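Local coordinates for vacuolar protein sorting protein 36 (Saccharomyces cerevisiae, PDB 2CAY) that serves as a subunit of the ESCRT-II complex in multivesicular-body protein sorting, its N-terminal PH (GLUE) domain probably binding membrane lipids, at residues A83-S88 with R130-I135; P96-F101 with V122-A127. One frame throughout, in Å; residues are numbered along the deposited sequence.

Interaction 1: A83-S88 with R130-I135; sequences AYVNYS and RALENI
A single methyl branch, L132 CD2, makes all the close apolar contacts between segments 130-135 and 83-88. It lies 3.8 Å from Y84 CA, with A83 O also close by. The same methyl is 3.9 Å from V85 CG1, so one leucine tip rests partly on bare backbone and partly on a side chain. L132 reaches the strand because its CG stands anti to the backbone N (chi1 -179°). V85 and L132 run past one another in opposite directions, and V85 continues onto T128 and E129 one turn earlier in the helix.

This is the packing of the C-terminal helix of a PH fold against the strand that is outermost, within this chain, in its second antiparallel sheet. Here that strand is broken by a classic beta bulge, A83 and Y84 both facing F101.

No hydrogen bond joins the two segments, and the polar ends of Y84 and E133 are bound to the second subunit. Y84 CB points away from the helix, and the OH is hydrogen-bonded to E110 O and F102 N of that subunit. E133, beside L132 on the helix, gives both carboxylate oxygens to the same neighbour, OE1 to S108 N and OE2 to S107 OG.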
loop_
_atom_site.group_PDB
_atom_site.type_symbol
_atom_site.label_atom_id
_atom_site.label_comp_id
_atom_site.label_asym_id
_atom_site.label_seq_id
_atom_site.Cartn_x
_atom_site.Cartn_y
_atom_site.Cartn_z
ATOM N N ALA A 83 17.279 7.519 -5.323
ATOM C CA ALA A 83 17.489 6.086 -5.356
ATOM C C ALA A 83 16.286 5.294 -5.857
ATOM O O ALA A 83 16.461 4.276 -6.577
ATOM C CB ALA A 83 17.977 5.556 -3.962
ATOM N N TYR A 84 15.068 5.728 -5.496
ATOM C CA TYR A 84 13.842 5.063 -5.968
ATOM C C TYR A 84 12.729 6.071 -6.147
ATOM O O TYR A 84 12.725 7.124 -5.532
ATOM C CB TYR A 84 13.305 4.015 -4.953
ATOM C CG TYR A 84 14.292 3.000 -4.429
ATOM C CD1 TYR A 84 14.330 1.711 -4.974
ATOM C CD2 TYR A 84 15.171 3.309 -3.379
ATOM C CE1 TYR A 84 15.239 0.737 -4.511
ATOM C CE2 TYR A 84 16.097 2.348 -2.900
ATOM C CZ TYR A 84 16.107 1.061 -3.463
ATOM O OH TYR A 84 16.975 0.112 -2.991
ATOM N N VAL A 85 11.752 5.712 -6.979
ATOM C CA VAL A 85 10.474 6.394 -7.005
ATOM C C VAL A 85 9.401 5.307 -6.876
ATOM O O VAL A 85 9.587 4.181 -7.362
ATOM C CB VAL A 85 10.279 7.314 -8.260
ATOM C CG1 VAL A 85 11.466 8.208 -8.464
ATOM C CG2 VAL A 85 10.062 6.485 -9.510
ATOM N N ASN A 86 8.309 5.626 -6.192
ATOM C CA ASN A 86 7.209 4.685 -5.964
ATOM C C ASN A 86 5.872 5.392 -6.154
ATOM O O ASN A 86 5.620 6.395 -5.524
ATOM C CB ASN A 86 7.262 4.082 -4.545
ATOM C CG ASN A 86 5.981 3.296 -4.172
ATOM O OD1 ASN A 86 5.615 2.271 -4.800
ATOM N ND2 ASN A 86 5.284 3.781 -3.140
ATOM N N TYR A 87 5.025 4.847 -7.028
ATOM C CA TYR A 87 3.666 5.336 -7.246
ATOM C C TYR A 87 2.690 4.804 -6.207
ATOM O O TYR A 87 2.649 3.592 -5.961
ATOM C CB TYR A 87 3.194 4.892 -8.633
ATOM C CG TYR A 87 1.789 5.354 -8.994
ATOM C CD1 TYR A 87 1.551 6.669 -9.422
ATOM C CD2 TYR A 87 0.697 4.485 -8.901
ATOM C CE1 TYR A 87 0.263 7.109 -9.755
ATOM C CE2 TYR A 87 -0.612 4.922 -9.253
ATOM C CZ TYR A 87 -0.806 6.238 -9.671
ATOM O OH TYR A 87 -2.056 6.692 -10.026
ATOM N N SER A 88 1.851 5.683 -5.666
ATOM C CA SER A 88 0.814 5.306 -4.682
ATOM C C SER A 88 -0.534 5.823 -5.208
ATOM O O SER A 88 -0.664 6.997 -5.560
ATOM C CB SER A 88 1.182 5.885 -3.313
ATOM O OG SER A 88 0.207 5.581 -2.332
ATOM N N ARG A 130 11.650 5.433 -15.662
ATOM C CA ARG A 130 12.555 5.128 -16.769
ATOM C C ARG A 130 13.769 6.057 -16.765
ATOM O O ARG A 130 14.877 5.574 -16.954
ATOM C CB ARG A 130 11.827 5.200 -18.118
ATOM C CG ARG A 130 12.682 4.785 -19.325
ATOM C CD ARG A 130 11.848 4.606 -20.602
ATOM N NE ARG A 130 11.049 3.385 -20.499
ATOM C CZ ARG A 130 11.208 2.290 -21.240
ATOM N NH1 ARG A 130 12.104 2.246 -22.229
ATOM N NH2 ARG A 130 10.432 1.240 -21.004
ATOM N N ALA A 131 13.542 7.355 -16.532
ATOM C CA ALA A 131 14.586 8.384 -16.535
ATOM C C ALA A 131 15.552 8.134 -15.367
ATOM O O ALA A 131 16.786 8.147 -15.555
ATOM C CB ALA A 131 13.975 9.780 -16.470
ATOM N N LEU A 132 14.991 7.822 -14.186
ATOM C CA LEU A 132 15.804 7.381 -13.052
ATOM C C LEU A 132 16.626 6.126 -13.357
ATOM O O LEU A 132 17.844 6.097 -13.131
ATOM C CB LEU A 132 14.934 7.157 -11.785
ATOM C CG LEU A 132 15.739 6.722 -10.552
ATOM C CD1 LEU A 132 16.863 7.721 -10.225
ATOM C CD2 LEU A 132 14.816 6.538 -9.368
ATOM N N GLU A 133 15.984 5.072 -13.849
ATOM C CA GLU A 133 16.719 3.862 -14.183
ATOM C C GLU A 133 17.897 4.103 -15.174
ATOM O O GLU A 133 18.972 3.502 -14.994
ATOM C CB GLU A 133 15.779 2.738 -14.657
ATOM C CG GLU A 133 16.463 1.344 -14.719
ATOM C CD GLU A 133 16.616 0.641 -13.351
ATOM O OE1 GLU A 133 16.465 1.267 -12.266
ATOM O OE2 GLU A 133 16.904 -0.572 -13.369
ATOM N N ASN A 134 17.731 5.004 -16.158
ATOM C CA ASN A 134 18.816 5.315 -17.105
ATOM C C ASN A 134 20.033 5.875 -16.355
ATOM O O ASN A 134 21.177 5.595 -16.712
ATOM C CB ASN A 134 18.399 6.347 -18.178
ATOM C CG ASN A 134 17.378 5.798 -19.186
ATOM O OD1 ASN A 134 17.194 4.591 -19.315
ATOM N ND2 ASN A 134 16.695 6.696 -19.877
ATOM N N ILE A 135 19.779 6.714 -15.358
ATOM C CA ILE A 135 20.872 7.299 -14.578
ATOM C C ILE A 135 21.518 6.243 -13.677
ATOM O O ILE A 135 22.748 6.144 -13.635
ATOM C CB ILE A 135 20.392 8.497 -13.797
ATOM C CG1 ILE A 135 20.159 9.641 -14.780
ATOM C CG2 ILE A 135 21.402 8.878 -12.704
ATOM C CD1 ILE A 135 19.140 10.574 -14.344
#

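Interaction 2: P96-F101 with V122-A127; sequences PRLILF and VLFSQA. With SO4 (sulfate ion), chain C.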
loop_
_atom_site.group_PDB
_atom_site.type_symbol
_atom_site.label_atom_id
_atom_site.label_comp_id
_atom_site.label_asym_id
_atom_site.label_seq_id
_atom_site.Cartn_x
_atom_site.Cartn_y
_atom_site.Cartn_z
ATOM N N PRO A 96 -3.583 10.643 -6.186
ATOM C CA PRO A 96 -2.416 9.731 -6.273
ATOM C C PRO A 96 -1.094 10.491 -6.041
ATOM O O PRO A 96 -1.061 11.713 -6.219
ATOM C CB PRO A 96 -2.466 9.177 -7.716
ATOM C CG PRO A 96 -3.742 9.648 -8.317
ATOM C CD PRO A 96 -4.333 10.751 -7.459
ATOM N N ARG A 97 -0.056 9.778 -5.636
ATOM C CA ARG A 97 1.214 10.388 -5.212
ATOM C C ARG A 97 2.355 9.661 -5.881
ATOM O O ARG A 97 2.350 8.413 -6.022
ATOM C CB ARG A 97 1.405 10.235 -3.699
ATOM C CG ARG A 97 0.245 10.721 -2.819
ATOM C CD ARG A 97 0.284 12.202 -2.615
ATOM N NE ARG A 97 -0.791 12.639 -1.687
ATOM C CZ ARG A 97 -0.695 12.741 -0.362
ATOM N NH1 ARG A 97 0.431 12.429 0.274
ATOM N NH2 ARG A 97 -1.780 13.125 0.351
ATOM N N LEU A 98 3.363 10.426 -6.274
ATOM C CA LEU A 98 4.647 9.821 -6.616
ATOM C C LEU A 98 5.669 10.144 -5.503
ATOM O O LEU A 98 5.944 11.306 -5.235
ATOM C CB LEU A 98 5.134 10.263 -8.001
ATOM C CG LEU A 98 6.471 9.632 -8.461
ATOM C CD1 LEU A 98 6.301 8.119 -8.710
ATOM C CD2 LEU A 98 7.017 10.318 -9.720
ATOM N N ILE A 99 6.180 9.104 -4.852
ATOM C CA ILE A 99 7.102 9.234 -3.688
ATOM C C ILE A 99 8.546 9.117 -4.173
ATOM O O ILE A 99 8.895 8.152 -4.857
ATOM C CB ILE A 99 6.849 8.093 -2.643
ATOM C CG1 ILE A 99 5.360 7.859 -2.377
ATOM C CG2 ILE A 99 7.704 8.265 -1.353
ATOM C CD1 ILE A 99 4.586 9.069 -2.165
ATOM N N LEU A 100 9.349 10.127 -3.871
ATOM C CA LEU A 100 10.777 10.144 -4.261
ATOM C C LEU A 100 11.653 9.850 -3.042
ATOM O O LEU A 100 11.605 10.599 -2.051
ATOM C CB LEU A 100 11.146 11.518 -4.847
ATOM C CG LEU A 100 10.145 12.062 -5.872
ATOM C CD1 LEU A 100 10.589 13.470 -6.380
ATOM C CD2 LEU A 100 9.991 11.088 -7.019
ATOM N N PHE A 101 12.476 8.803 -3.164
ATOM C CA PHE A 101 13.458 8.407 -2.140
ATOM C C PHE A 101 14.858 8.874 -2.515
ATOM O O PHE A 101 15.316 8.605 -3.646
ATOM C CB PHE A 101 13.471 6.891 -2.016
ATOM C CG PHE A 101 12.334 6.333 -1.228
ATOM C CD1 PHE A 101 11.535 7.158 -0.444
ATOM C CD2 PHE A 101 12.156 4.959 -1.151
ATOM C CE1 PHE A 101 10.526 6.628 0.319
ATOM C CE2 PHE A 101 11.139 4.423 -0.371
ATOM C CZ PHE A 101 10.329 5.273 0.354
ATOM N N VAL A 122 -0.049 8.654 -13.749
ATOM C CA VAL A 122 0.557 7.403 -14.188
ATOM C C VAL A 122 1.608 7.574 -15.285
ATOM O O VAL A 122 2.681 7.006 -15.198
ATOM C CB VAL A 122 -0.532 6.387 -14.640
ATOM C CG1 VAL A 122 0.116 5.174 -15.342
ATOM C CG2 VAL A 122 -1.380 5.984 -13.425
ATOM N N LEU A 123 1.295 8.299 -16.339
ATOM C CA LEU A 123 2.308 8.471 -17.402
ATOM C C LEU A 123 3.554 9.226 -16.900
ATOM O O LEU A 123 4.678 8.905 -17.280
ATOM C CB LEU A 123 1.707 9.210 -18.589
ATOM C CG LEU A 123 0.614 8.462 -19.395
ATOM C CD1 LEU A 123 0.062 9.376 -20.486
ATOM C CD2 LEU A 123 1.199 7.171 -19.982
ATOM N N PHE A 124 3.336 10.231 -16.053
ATOM C CA PHE A 124 4.461 10.961 -15.459
ATOM C C PHE A 124 5.343 10.049 -14.620
ATOM O O PHE A 124 6.577 10.087 -14.708
ATOM C CB PHE A 124 4.012 12.163 -14.639
ATOM C CG PHE A 124 5.175 13.081 -14.258
ATOM C CD1 PHE A 124 5.537 14.150 -15.071
ATOM C CD2 PHE A 124 5.935 12.822 -13.118
ATOM C CE1 PHE A 124 6.660 14.971 -14.715
ATOM C CE2 PHE A 124 7.029 13.654 -12.759
ATOM C CZ PHE A 124 7.386 14.710 -13.573
ATOM N N SER A 125 4.712 9.227 -13.797
ATOM C CA SER A 125 5.451 8.332 -12.913
ATOM C C SER A 125 6.215 7.290 -13.714
ATOM O O SER A 125 7.357 6.994 -13.410
ATOM C CB SER A 125 4.516 7.658 -11.920
ATOM O OG SER A 125 3.874 8.652 -11.131
ATOM N N GLN A 126 5.566 6.723 -14.735
ATOM C CA GLN A 126 6.245 5.738 -15.596
ATOM C C GLN A 126 7.483 6.338 -16.299
ATOM O O GLN A 126 8.557 5.711 -16.342
ATOM C CB GLN A 126 5.248 5.183 -16.630
ATOM C CG GLN A 126 4.279 4.160 -15.959
ATOM C CD GLN A 126 3.136 3.701 -16.876
ATOM O OE1 GLN A 126 2.772 4.387 -17.835
ATOM N NE2 GLN A 126 2.563 2.533 -16.570
ATOM N N ALA A 127 7.343 7.545 -16.818
ATOM C CA ALA A 127 8.448 8.228 -17.489
ATOM C C ALA A 127 9.592 8.506 -16.460
ATOM O O ALA A 127 10.772 8.353 -16.753
ATOM C CB ALA A 127 7.946 9.533 -18.089
HETATM S S SO4 C . -3.791 15.397 -1.723
HETATM O O1 SO4 C . -2.471 15.999 -1.755
HETATM O O2 SO4 C . -4.625 15.921 -2.805
HETATM O O3 SO4 C . -4.403 15.779 -0.437
HETATM O O4 SO4 C . -3.758 13.969 -1.899
#
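The contact between strand 97-101 and helix 122-127 is a buried, mainly apolar one, in which the start of the C-terminal helix of the PH fold packs on an inner strand of the second antiparallel sheet. L98 and S125 face each other at its centre, their CA atoms 6.5 Å apart. L98 CD1 lies 3.5 Å from S125 OG. The other branch, L98 CD2, reaches the edge of the F124 ring, 4.4 Å from F124 CD2. The S125 hydroxyl thus sits among hydrocarbon, but it has a polar partner in the carbonyl oxygen of G121, just before the helix. F124 carries the packing on to I55 and L57 of the other sheet and so helps bridge the two.

R97 CB points away from the helix, and its side chain ends on the other side of the strand. Its guanidinium holds a sulfate ion, probably from the crystallisation liquor, which Y41, S95, S115 and R117 also bind, while NH1 is hydrogen-bonded to Q113. Bent at chi2 (-81°), the side chain presents one edge to the anion: sulfate O4 lies in the guanidinium plane, accepting from R97 NE at 3.3 Å and from R97 NH2 at 3.1 Å (N-H...O 151°).

Overall arrangement
Interactions 1 and 2 are both buried and place successive parts of helix 122-137 on neighbouring strands of one sheet, with centres about 8 Å apart. Strands 82-88 and 97-102 are joined by backbone hydrogen bonds, including S88 N to R97 O at 2.8 Å, and Y87 bridges the two contacts by packing on P96 and S125. Neither contact has a hydrogen bond between its own segments. Interaction 1, on the strand outermost within this chain, sets one leucine methyl on strand backbone and a valine, flanked by the hydrogen bonds of Y84 and E133 to the second subunit. Interaction 2, on an inner strand nearer the centre of the chain, adds a serine hydroxyl and an aromatic edge, and its strand also carries the sulfate-binding arginine.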